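Local coordinates for putative 6-pyruvoyl tetrahydrobiopterin synthase (Caenorhabditis elegans, PDB 2G64), which probably converts 7,8-dihydroneopterin triphosphate into 6-pyruvoyl tetrahydropterin, a zinc-dependent step in tetrahydrobiopterin synthesis, at residues Ala105-Met108 / Phe109-Lys113. The protein carries 1 engineered substitution. Sequence-based numbering, arbitrary orientation.
Sequences AIYM and FEKLK
A105 O accepts a hydrogen bond from F109 N at 3.0 Å, the first of four i to i+4 bonds joining 105-108 to 109-113 in the amphipathic alpha helix 101-115, which packs on the mixed beta sheet of the PTPS fold. The small methyl of buried A105 lets the helix lie close on I127 of strand 122-128, and one turn on, F109 lies on V125 of that strand and meets the Y137 ring edge-to-face. I106 bonds through O to E110 N at 2.9 Å, and its CG2 lies 4.3 Å from E110 CG. These two stand at the partly exposed side, where a carboxylate can reach water. Y107 O takes the next bond, from K111 N at 2.9 Å, and the first methylene of K111, CB, lies over one face of the Y107 ring, 4.3 Å above the plane and offset toward the rim. Y107 is buried; its ring also meets those of F93 and F94, and its OH is hydrogen-bonded to T81 OG1. M108, flexible and bent at chi2 and chi3, fits with L112 against V78 of helix 68-80 and W50 of strand 44-57. Between this last pair, L112 N donates to M108 O at 2.9 Å, the donor tilted 30° from the carbonyl plane.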
loop_
_atom_site.group_PDB
_atom_site.type_symbol
_atom_site.label_atom_id
_atom_site.label_comp_id
_atom_site.label_asym_id
_atom_site.label_seq_id
_atom_site.Cartn_x
_atom_site.Cartn_y
_atom_site.Cartn_z
ATOM N N ALA A 105 -4.034 17.750 -13.110
ATOM C CA ALA A 105 -4.694 18.044 -11.835
ATOM C C ALA A 105 -5.638 19.242 -12.004
ATOM O O ALA A 105 -6.770 19.250 -11.504
ATOM C CB ALA A 105 -3.651 18.319 -10.778
ATOM N N ILE A 106 -5.167 20.247 -12.730
ATOM C CA ILE A 106 -5.964 21.443 -12.976
ATOM C C ILE A 106 -7.199 21.093 -13.817
ATOM O O ILE A 106 -8.330 21.473 -13.485
ATOM C CB ILE A 106 -5.120 22.590 -13.647
ATOM C CG1 ILE A 106 -4.033 23.098 -12.690
ATOM C CG2 ILE A 106 -6.031 23.773 -14.058
ATOM C CD1 ILE A 106 -2.976 23.971 -13.374
ATOM N N TYR A 107 -6.979 20.361 -14.904
ATOM C CA TYR A 107 -8.068 19.890 -15.751
ATOM C C TYR A 107 -9.151 19.166 -14.957
ATOM O O TYR A 107 -10.328 19.480 -15.082
ATOM C CB TYR A 107 -7.529 19.000 -16.904
ATOM C CG TYR A 107 -8.652 18.296 -17.617
ATOM C CD1 TYR A 107 -9.429 18.968 -18.565
ATOM C CD2 TYR A 107 -8.972 16.974 -17.310
ATOM C CE1 TYR A 107 -10.481 18.315 -19.201
ATOM C CE2 TYR A 107 -10.000 16.328 -17.941
ATOM C CZ TYR A 107 -10.764 17.005 -18.872
ATOM O OH TYR A 107 -11.803 16.344 -19.492
ATOM N N MET A 108 -8.764 18.200 -14.123
ATOM C CA MET A 108 -9.737 17.382 -13.414
ATOM C C MET A 108 -10.497 18.218 -12.373
ATOM O O MET A 108 -11.703 18.072 -12.214
ATOM C CB MET A 108 -9.064 16.188 -12.740
ATOM C CG MET A 108 -8.348 15.264 -13.739
ATOM S SD MET A 108 -9.450 14.321 -14.814
ATOM C CE MET A 108 -10.088 13.078 -13.661
ATOM N N PHE A 109 -9.769 19.064 -11.661
ATOM C CA PHE A 109 -10.382 20.010 -10.715
ATOM C C PHE A 109 -11.440 20.860 -11.432
ATOM O O PHE A 109 -12.585 20.963 -10.984
ATOM C CB PHE A 109 -9.291 20.906 -10.136
ATOM C CG PHE A 109 -9.752 21.828 -9.040
ATOM C CD1 PHE A 109 -9.601 21.474 -7.709
ATOM C CD2 PHE A 109 -10.320 23.068 -9.349
ATOM C CE1 PHE A 109 -10.008 22.348 -6.682
ATOM C CE2 PHE A 109 -10.723 23.944 -8.337
ATOM C CZ PHE A 109 -10.565 23.575 -6.998
ATOM N N GLU A 110 -11.059 21.480 -12.539
ATOM C CA GLU A 110 -11.980 22.392 -13.216
ATOM C C GLU A 110 -13.171 21.671 -13.857
ATOM O O GLU A 110 -14.308 22.157 -13.791
ATOM C CB GLU A 110 -11.235 23.270 -14.229
ATOM C CG GLU A 110 -10.294 24.301 -13.585
ATOM C CD GLU A 110 -11.025 25.303 -12.672
ATOM O OE1 GLU A 110 -12.233 25.542 -12.877
ATOM O OE2 GLU A 110 -10.388 25.854 -11.744
ATOM N N LYS A 111 -12.921 20.513 -14.475
ATOM C CA LYS A 111 -14.002 19.725 -15.077
ATOM C C LYS A 111 -14.982 19.222 -14.001
ATOM O O LYS A 111 -16.208 19.254 -14.176
ATOM C CB LYS A 111 -13.439 18.555 -15.891
ATOM C CG LYS A 111 -14.502 17.661 -16.504
ATOM C CD LYS A 111 -15.096 18.325 -17.752
ATOM C CE LYS A 111 -16.363 17.612 -18.204
ATOM N NZ LYS A 111 -17.123 18.448 -19.178
ATOM N N LEU A 112 -14.444 18.786 -12.870
ATOM C CA LEU A 112 -15.309 18.329 -11.781
ATOM C C LEU A 112 -16.117 19.502 -11.273
ATOM O O LEU A 112 -17.328 19.400 -11.119
ATOM C CB LEU A 112 -14.517 17.722 -10.634
ATOM C CG LEU A 112 -15.365 17.277 -9.448
ATOM C CD1 LEU A 112 -16.448 16.282 -9.909
ATOM C CD2 LEU A 112 -14.489 16.681 -8.324
ATOM N N LYS A 113 -15.448 20.614 -11.019
ATOM C CA LYS A 113 -16.169 21.792 -10.517
ATOM C C LYS A 113 -17.359 22.144 -11.432
ATOM O O LYS A 113 -18.451 22.491 -10.955
ATOM C CB LYS A 113 -15.209 22.952 -10.333
ATOM C CG LYS A 113 -15.611 23.954 -9.273
ATOM C CD LYS A 113 -14.405 24.794 -8.893
ATOM C CE LYS A 113 -14.768 26.256 -8.720
ATOM N NZ LYS A 113 -13.548 27.109 -8.604
#